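Local coordinates for enoyl-CoA hydratase/isomerase family protein (Mycobacterium tuberculosis, PDB 4FN7), which probably hydrates the double bond of unsaturated acyl-CoA thioesters in lipid metabolism, as a member of the crotonase (enoyl-CoA hydratase/isomerase) family, at residues I16-G21 with Q32-A37; L142-L147 with T216-G221; K162-F165 with A171-F174. All blocks are in the same frame, centred on the assembly; numbering follows the deposited sequence.

Overall arrangement
The three contacts follow the chain through a crotonase-fold subunit, one of three copies in the assembly. Interaction 1 comes first and belongs to the main six-stranded sheet, where helix 28-44 packs on strand 13-18. Interactions 2 and 3 lie across the chain's centre from it, their centres about 23 and 25 Å from its own. Interaction 2 pairs helices 139-148 and 200-223; the segments of interaction 3 fall between these two helices in sequence. Centres of interactions 2 and 3 are about 18 Å apart, yet Met145 and Phe174 touch. The early contact builds the sheet layer; interaction 2 joins two helices and interaction 3 a short strand to a helix end, both within reach of other subunits.

Interaction 1 (I16-G21 with Q32-A37); sequences ISMDDG and QALNAA
Ile16 and Met18, alternate residues of strand 13-18, meet Leu34 and Ala37 of helix 28-44 through hydrocarbon and a thioether sulfur. Strand and helix run nearly antiparallel, at 170° with their axes 9.5 Å apart, as befits the first step of a beta-alpha-beta crossover: the chain leaves strand 13-18, returns along helix 28-44 and enters the parallel strand 48-52. The resulting layer of helix on sheet is an example of how the crotonase fold is built.

Ile16 can be followed outward from a CB that is directed at the helix. There the side chain divides. Ile16 CG2, anti to the backbone N, enters the angle between two helical residues and lies 3.9 Å from Leu34 CD2 and equally far from Ala37 CB. The other branch starts at Ile16 CG1, 4.1 Å from Ala37 CB, and extends (chi2 177°) to Ile16 CD1, which comes within 3.9 Å of the same methyl. Ala37 CB is therefore held against both arms of the isoleucine.

Leu34 spans the two strand residues. Leu34 CD2 also reaches Met18 CG at 3.8 Å, while Leu34 CD1 faces Met18 SD at 4.0 Å; the two side chains cross at about a right angle. Leu85 of helix 73-90 and Leu26 also touch Leu34, and Val5 of the edge strand 5-10 adjoins Ile16 and Ala37.

No hydrogen bond links the two segments, and all four touching residues are buried. Dispersion and the exclusion of water probably supply the attraction, and the shape of the side chains, not polar direction, would set the spacing of helix and strand.

Interaction 2 (L142-L147 with T216-G221); sequences LEIMKL and TAIRAG
Glu143 and Ile144 of helix 139-148 face Ala217 and Ile218 of helix 200-223, the isoleucines through hydrocarbon and the glutamate through its carboxylate end as well. The two isoleucines meet at about a right angle, Ile144 CG1 lying 3.7 Å from Ile218 CD1. Neither isoleucine starts out toward the other helix; the ends of the chains close the gap. Ile218 CG1 also packs on Glu143 CB at 3.8 Å. A single isoleucine thus bears on two consecutive residues opposite. Its buried surroundings include Leu90 of helix 73-90, while Phe83 and Ala86 of that helix adjoin Ile144.

Such a pairing illustrates a nearly antiparallel helix-helix contact: the axes come within 9.4 Å and their directions differ by 161°. Glu143 and Ile218 have the nearest CA atoms, 6.1 Å apart. These helices belong to the later part of the crotonase fold, where subunits meet; Leu147 packs on Gln155 of the second subunit and Leu142 on Arg209 of the third.

A second kind of contact sets a carboxylate against a methyl group. The Glu143 chain bends at chi2 (-69°), which sets the Ala217 CB methyl over one face of the Glu143 carboxylate, 3.5 Å from Glu143 CD. This is van der Waals contact, without a hydrogen bond across the helices.

Polar bonding stays within helix 139-148, where a lysine probably offsets the negative charge of the glutamate. Lys146, about one turn further along the helix, makes a salt bridge from NZ to Glu143 OE2 at 3.2 Å. NZ reaches the oxygen from about 39° out of the carboxylate plane, on the side opposite Ala217 CB, so that the carboxylate lies between methyl and ammonium.

Interaction 3 (K162-F165 with A171-F174); sequences KTFF and AAGF
The rings of Phe164 and Phe174 form an offset edge-to-face pair, with planes at 67° and centroids 5.4 Å apart. Phe174 supplies the edge and Phe164 the face. Between Ala172 and Phe174 the chain passes through a Schellman motif, the turn that ends helix 166-172. The meeting of the rings is displaced toward one side of Phe164: Phe174 CD2 comes within 3.5 Å of Phe164 CD2, and Phe174 CE2 lies almost as near the same atom. For the Phe174 ring, Phe164 CG lies in its plane, at the edge. The opposite side of the Phe164 ring carries Lys162 CG, 3.8 Å above the plane and offset toward the rim, so the lysine contributes aliphatic carbon to the surroundings of the ring.

Gly173, with positive phi (95°), is the C-prime residue of the motif; Gly173 N bonds to Leu170 O and Phe174 N to Ala169 O. Ala172, on the last turn of the helix, and Phe174, just after Gly173, both have CB directed at Phe164. The contact joins the end of helix 166-172 to the strand before it, the short, weakly bonded strand 163-164, where Phe164 pairs through its backbone with Ile126. Helix 151-159 adds Ala153 and Ala157 to the surroundings of Phe164, and Gly173 O accepts a bond from Arg118 NH1.

The first torsion of Phe164 places CG anti to its carbonyl carbon (chi1 -58°), with the ring reaching across to the turn. On the same side of that ring as Phe174, Ala172 CB approaches obliquely and lies 3.6 Å from both Phe164 CD1 and Phe164 CE1.

Interaction 1 (I16-G21 with Q32-A37)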
loop_
_atom_site.group_PDB
_atom_site.type_symbol
_atom_site.label_atom_id
_atom_site.label_comp_id
_atom_site.label_asym_id
_atom_site.label_seq_id
_atom_site.Cartn_x
_atom_site.Cartn_y
_atom_site.Cartn_z
ATOM N N ILE A 16 -15.017 -9.196 -24.297
ATOM C CA ILE A 16 -14.040 -8.777 -25.284
ATOM C C ILE A 16 -12.843 -9.707 -25.137
ATOM O O ILE A 16 -12.221 -9.768 -24.077
ATOM C CB ILE A 16 -13.629 -7.310 -25.025
ATOM C CG1 ILE A 16 -14.840 -6.378 -25.200
ATOM C CG2 ILE A 16 -12.457 -6.894 -25.907
ATOM C CD1 ILE A 16 -14.542 -4.912 -24.880
ATOM N N SER A 17 -12.544 -10.467 -26.182
ATOM C CA SER A 17 -11.505 -11.484 -26.097
ATOM C C SER A 17 -10.383 -11.223 -27.081
ATOM O O SER A 17 -10.619 -11.068 -28.284
ATOM C CB SER A 17 -12.095 -12.871 -26.352
ATOM O OG SER A 17 -12.878 -13.288 -25.254
ATOM N N MET A 18 -9.160 -11.186 -26.554
ATOM C CA MET A 18 -7.969 -11.033 -27.373
ATOM C C MET A 18 -7.456 -12.394 -27.810
ATOM O O MET A 18 -7.207 -13.271 -26.976
ATOM C CB MET A 18 -6.868 -10.327 -26.578
ATOM C CG MET A 18 -7.176 -8.889 -26.196
ATOM S SD MET A 18 -5.812 -8.135 -25.281
ATOM C CE MET A 18 -5.921 -9.024 -23.727
ATOM N N ASP A 19 -7.300 -12.576 -29.116
ATOM C CA ASP A 19 -6.598 -13.743 -29.626
ATOM C C ASP A 19 -6.046 -13.454 -31.006
ATOM O O ASP A 19 -6.751 -13.599 -32.000
ATOM C CB ASP A 19 -7.512 -14.967 -29.682
ATOM C CG ASP A 19 -6.790 -16.202 -30.173
ATOM O OD1 ASP A 19 -5.549 -16.144 -30.323
ATOM O OD2 ASP A 19 -7.447 -17.231 -30.405
ATOM N N ASP A 20 -4.788 -13.033 -31.074
ATOM C CA ASP A 20 -4.174 -12.787 -32.370
ATOM C C ASP A 20 -3.448 -14.023 -32.883
ATOM O O ASP A 20 -2.712 -13.951 -33.861
ATOM C CB ASP A 20 -3.237 -11.571 -32.328
ATOM C CG ASP A 20 -1.956 -11.834 -31.560
ATOM O OD1 ASP A 20 -1.869 -12.854 -30.848
ATOM O OD2 ASP A 20 -1.039 -10.990 -31.663
ATOM N N GLY A 21 -3.671 -15.155 -32.221
ATOM C CA GLY A 21 -3.050 -16.409 -32.603
ATOM C C GLY A 21 -1.609 -16.535 -32.146
ATOM O O GLY A 21 -0.951 -17.542 -32.416
ATOM N N GLN A 32 -6.170 -0.852 -31.930
ATOM C CA GLN A 32 -7.303 -0.399 -32.713
ATOM C C GLN A 32 -8.505 -1.320 -32.503
ATOM O O GLN A 32 -9.634 -0.852 -32.318
ATOM C CB GLN A 32 -6.926 -0.344 -34.192
ATOM C CG GLN A 32 -8.030 0.179 -35.084
ATOM C CD GLN A 32 -7.626 0.209 -36.540
ATOM O OE1 GLN A 32 -6.566 -0.295 -36.910
ATOM N NE2 GLN A 32 -8.468 0.804 -37.376
ATOM N N ALA A 33 -8.263 -2.628 -32.520
ATOM C CA ALA A 33 -9.338 -3.603 -32.368
ATOM C C ALA A 33 -9.945 -3.543 -30.972
ATOM O O ALA A 33 -11.163 -3.649 -30.814
ATOM C CB ALA A 33 -8.839 -5.005 -32.684
ATOM N N LEU A 34 -9.101 -3.380 -29.958
ATOM C CA LEU A 34 -9.593 -3.242 -28.591
ATOM C C LEU A 34 -10.434 -1.987 -28.434
ATOM O O LEU A 34 -11.507 -2.025 -27.830
ATOM C CB LEU A 34 -8.435 -3.214 -27.598
ATOM C CG LEU A 34 -7.834 -4.571 -27.244
ATOM C CD1 LEU A 34 -6.563 -4.382 -26.438
ATOM C CD2 LEU A 34 -8.839 -5.438 -26.488
ATOM N N ASN A 35 -9.943 -0.868 -28.959
ATOM C CA ASN A 35 -10.710 0.373 -28.910
ATOM C C ASN A 35 -12.055 0.250 -29.626
ATOM O O ASN A 35 -13.065 0.769 -29.154
ATOM C CB ASN A 35 -9.897 1.547 -29.461
ATOM C CG ASN A 35 -9.008 2.171 -28.415
ATOM O OD1 ASN A 35 -9.468 2.535 -27.332
ATOM N ND2 ASN A 35 -7.727 2.311 -28.734
ATOM N N ALA A 36 -12.063 -0.438 -30.765
ATOM C CA ALA A 36 -13.300 -0.654 -31.515
ATOM C C ALA A 36 -14.283 -1.506 -30.705
ATOM O O ALA A 36 -15.492 -1.265 -30.717
ATOM C CB ALA A 36 -13.005 -1.313 -32.859
ATOM N N ALA A 37 -13.764 -2.501 -29.995
ATOM C CA ALA A 37 -14.608 -3.368 -29.188
ATOM C C ALA A 37 -15.208 -2.602 -28.013
ATOM O O ALA A 37 -16.378 -2.791 -27.669
ATOM C CB ALA A 37 -13.818 -4.562 -28.690
#

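Interaction 2 (L142-L147 with T216-G221)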
loop_
_atom_site.group_PDB
_atom_site.type_symbol
_atom_site.label_atom_id
_atom_site.label_comp_id
_atom_site.label_asym_id
_atom_site.label_seq_id
_atom_site.Cartn_x
_atom_site.Cartn_y
_atom_site.Cartn_z
ATOM N N LEU A 142 4.439 3.176 -14.639
ATOM C CA LEU A 142 4.696 3.241 -13.206
ATOM C C LEU A 142 3.441 3.645 -12.434
ATOM O O LEU A 142 3.120 3.060 -11.405
ATOM C CB LEU A 142 5.855 4.201 -12.897
ATOM C CG LEU A 142 7.240 3.737 -13.358
ATOM C CD1 LEU A 142 8.268 4.845 -13.155
ATOM C CD2 LEU A 142 7.657 2.482 -12.613
ATOM N N GLU A 143 2.728 4.641 -12.943
ATOM C CA GLU A 143 1.532 5.126 -12.260
ATOM C C GLU A 143 0.424 4.069 -12.232
ATOM O O GLU A 143 -0.290 3.931 -11.234
ATOM C CB GLU A 143 1.056 6.424 -12.903
ATOM C CG GLU A 143 2.064 7.563 -12.752
ATOM C CD GLU A 143 2.212 8.047 -11.311
ATOM O OE1 GLU A 143 1.299 7.805 -10.494
ATOM O OE2 GLU A 143 3.242 8.678 -10.989
ATOM N N ILE A 144 0.292 3.313 -13.320
ATOM C CA ILE A 144 -0.682 2.223 -13.363
ATOM C C ILE A 144 -0.350 1.193 -12.283
ATOM O O ILE A 144 -1.218 0.771 -11.522
ATOM C CB ILE A 144 -0.727 1.567 -14.757
ATOM C CG1 ILE A 144 -1.295 2.566 -15.770
ATOM C CG2 ILE A 144 -1.580 0.307 -14.726
ATOM C CD1 ILE A 144 -1.047 2.184 -17.211
ATOM N N MET A 145 0.914 0.797 -12.198
ATOM C CA MET A 145 1.302 -0.195 -11.201
ATOM C C MET A 145 1.184 0.343 -9.786
ATOM O O MET A 145 0.753 -0.373 -8.873
ATOM C CB MET A 145 2.713 -0.714 -11.463
ATOM C CG MET A 145 2.728 -1.760 -12.549
ATOM S SD MET A 145 4.350 -2.471 -12.781
ATOM C CE MET A 145 5.126 -1.071 -13.406
ATOM N N LYS A 146 1.553 1.608 -9.613
ATOM C CA LYS A 146 1.539 2.230 -8.296
ATOM C C LYS A 146 0.120 2.262 -7.725
ATOM O O LYS A 146 -0.072 2.226 -6.516
ATOM C CB LYS A 146 2.100 3.648 -8.371
ATOM C CG LYS A 146 2.497 4.214 -7.020
ATOM C CD LYS A 146 2.735 5.722 -7.078
ATOM C CE LYS A 146 3.823 6.095 -8.054
ATOM N NZ LYS A 146 4.013 7.574 -8.059
ATOM N N LEU A 147 -0.871 2.330 -8.609
ATOM C CA LEU A 147 -2.267 2.388 -8.206
ATOM C C LEU A 147 -2.744 1.080 -7.576
ATOM O O LEU A 147 -3.705 1.079 -6.808
ATOM C CB LEU A 147 -3.131 2.748 -9.419
ATOM C CG LEU A 147 -4.636 2.898 -9.196
ATOM C CD1 LEU A 147 -4.930 4.045 -8.235
ATOM C CD2 LEU A 147 -5.330 3.134 -10.525
ATOM N N THR A 216 -4.604 11.628 -13.393
ATOM C CA THR A 216 -3.895 12.851 -13.728
ATOM C C THR A 216 -2.443 12.548 -14.094
ATOM O O THR A 216 -1.906 13.084 -15.064
ATOM C CB THR A 216 -3.953 13.827 -12.551
ATOM O OG1 THR A 216 -5.319 14.193 -12.320
ATOM C CG2 THR A 216 -3.132 15.082 -12.833
ATOM N N ALA A 217 -1.811 11.672 -13.322
ATOM C CA ALA A 217 -0.414 11.329 -13.565
ATOM C C ALA A 217 -0.239 10.476 -14.827
ATOM O O ALA A 217 0.757 10.605 -15.541
ATOM C CB ALA A 217 0.189 10.643 -12.357
ATOM N N ILE A 218 -1.202 9.607 -15.106
ATOM C CA ILE A 218 -1.178 8.835 -16.340
ATOM C C ILE A 218 -1.299 9.764 -17.546
ATOM O O ILE A 218 -0.574 9.616 -18.523
ATOM C CB ILE A 218 -2.276 7.758 -16.341
ATOM C CG1 ILE A 218 -1.929 6.672 -15.318
ATOM C CG2 ILE A 218 -2.433 7.146 -17.720
ATOM C CD1 ILE A 218 -3.079 5.734 -14.984
ATOM N N ARG A 219 -2.199 10.737 -17.461
ATOM C CA ARG A 219 -2.328 11.740 -18.508
ATOM C C ARG A 219 -0.997 12.456 -18.735
ATOM O O ARG A 219 -0.562 12.631 -19.873
ATOM C CB ARG A 219 -3.417 12.751 -18.145
ATOM C CG ARG A 219 -3.561 13.902 -19.119
ATOM C CD ARG A 219 -3.868 13.404 -20.519
ATOM N NE ARG A 219 -4.965 12.445 -20.504
ATOM C CZ ARG A 219 -5.216 11.576 -21.477
ATOM N NH1 ARG A 219 -4.443 11.542 -22.556
ATOM N NH2 ARG A 219 -6.237 10.736 -21.365
ATOM N N ALA A 220 -0.351 12.873 -17.649
ATOM C CA ALA A 220 0.945 13.531 -17.759
ATOM C C ALA A 220 1.963 12.598 -18.402
ATOM O O ALA A 220 2.807 13.030 -19.183
ATOM C CB ALA A 220 1.432 13.986 -16.392
ATOM N N GLY A 221 1.885 11.317 -18.060
ATOM C CA GLY A 221 2.799 10.328 -18.601
ATOM C C GLY A 221 2.601 10.101 -20.086
ATOM O O GLY A 221 3.558 9.880 -20.827
#

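Interaction 3 (K162-F165 with A171-F174)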
loop_
_atom_site.group_PDB
_atom_site.type_symbol
_atom_site.label_atom_id
_atom_site.label_comp_id
_atom_site.label_asym_id
_atom_site.label_seq_id
_atom_site.Cartn_x
_atom_site.Cartn_y
_atom_site.Cartn_z
ATOM N N LYS A 162 10.317 -8.139 -10.959
ATOM C CA LYS A 162 9.884 -9.342 -10.257
ATOM C C LYS A 162 8.673 -10.002 -10.921
ATOM O O LYS A 162 7.753 -9.324 -11.379
ATOM C CB LYS A 162 9.579 -9.039 -8.786
ATOM C CG LYS A 162 9.107 -10.274 -8.025
ATOM C CD LYS A 162 8.912 -9.992 -6.553
ATOM C CE LYS A 162 8.296 -11.177 -5.831
ATOM N NZ LYS A 162 8.114 -10.869 -4.389
ATOM N N THR A 163 8.692 -11.329 -10.984
ATOM C CA THR A 163 7.550 -12.085 -11.487
ATOM C C THR A 163 6.669 -12.519 -10.329
ATOM O O THR A 163 7.163 -13.028 -9.327
ATOM C CB THR A 163 7.999 -13.332 -12.265
ATOM O OG1 THR A 163 8.776 -12.930 -13.396
ATOM C CG2 THR A 163 6.790 -14.111 -12.753
ATOM N N PHE A 164 5.364 -12.300 -10.471
ATOM C CA PHE A 164 4.383 -12.681 -9.461
ATOM C C PHE A 164 3.434 -13.719 -10.049
ATOM O O PHE A 164 3.203 -13.745 -11.254
ATOM C CB PHE A 164 3.571 -11.458 -9.012
ATOM C CG PHE A 164 4.406 -10.337 -8.459
ATOM C CD1 PHE A 164 4.523 -10.148 -7.090
ATOM C CD2 PHE A 164 5.042 -9.448 -9.311
ATOM C CE1 PHE A 164 5.285 -9.104 -6.580
ATOM C CE2 PHE A 164 5.802 -8.407 -8.807
ATOM C CZ PHE A 164 5.919 -8.232 -7.446
ATOM N N PHE A 165 2.873 -14.564 -9.194
ATOM C CA PHE A 165 1.841 -15.496 -9.629
ATOM C C PHE A 165 1.061 -15.975 -8.421
ATOM O O PHE A 165 1.571 -15.964 -7.304
ATOM C CB PHE A 165 2.457 -16.680 -10.379
ATOM C CG PHE A 165 3.370 -17.525 -9.541
ATOM C CD1 PHE A 165 2.887 -18.650 -8.891
ATOM C CD2 PHE A 165 4.715 -17.204 -9.406
ATOM C CE1 PHE A 165 3.727 -19.438 -8.120
ATOM C CE2 PHE A 165 5.558 -17.989 -8.635
ATOM C CZ PHE A 165 5.061 -19.106 -7.992
ATOM N N ALA A 171 -1.274 -11.226 -3.063
ATOM C CA ALA A 171 -0.757 -10.424 -1.959
ATOM C C ALA A 171 -0.187 -9.095 -2.451
ATOM O O ALA A 171 -0.348 -8.063 -1.795
ATOM C CB ALA A 171 0.295 -11.205 -1.177
ATOM N N ALA A 172 0.470 -9.126 -3.606
ATOM C CA ALA A 172 1.096 -7.938 -4.177
ATOM C C ALA A 172 0.084 -6.924 -4.694
ATOM O O ALA A 172 0.382 -5.735 -4.758
ATOM C CB ALA A 172 2.035 -8.328 -5.303
ATOM N N GLY A 173 -1.089 -7.397 -5.107
ATOM C CA GLY A 173 -2.062 -6.528 -5.743
ATOM C C GLY A 173 -2.004 -6.526 -7.263
ATOM O O GLY A 173 -2.493 -5.591 -7.896
ATOM N N PHE A 174 -1.413 -7.561 -7.855
ATOM C CA PHE A 174 -1.458 -7.737 -9.309
ATOM C C PHE A 174 -2.722 -8.471 -9.780
ATOM O O PHE A 174 -3.060 -8.430 -10.960
ATOM C CB PHE A 174 -0.213 -8.471 -9.816
ATOM C CG PHE A 174 0.775 -7.593 -10.550
ATOM C CD1 PHE A 174 0.354 -6.605 -11.428
ATOM C CD2 PHE A 174 2.137 -7.774 -10.367
ATOM C CE1 PHE A 174 1.280 -5.815 -12.110
ATOM C CE2 PHE A 174 3.059 -6.993 -11.049
ATOM C CZ PHE A 174 2.633 -6.021 -11.922
#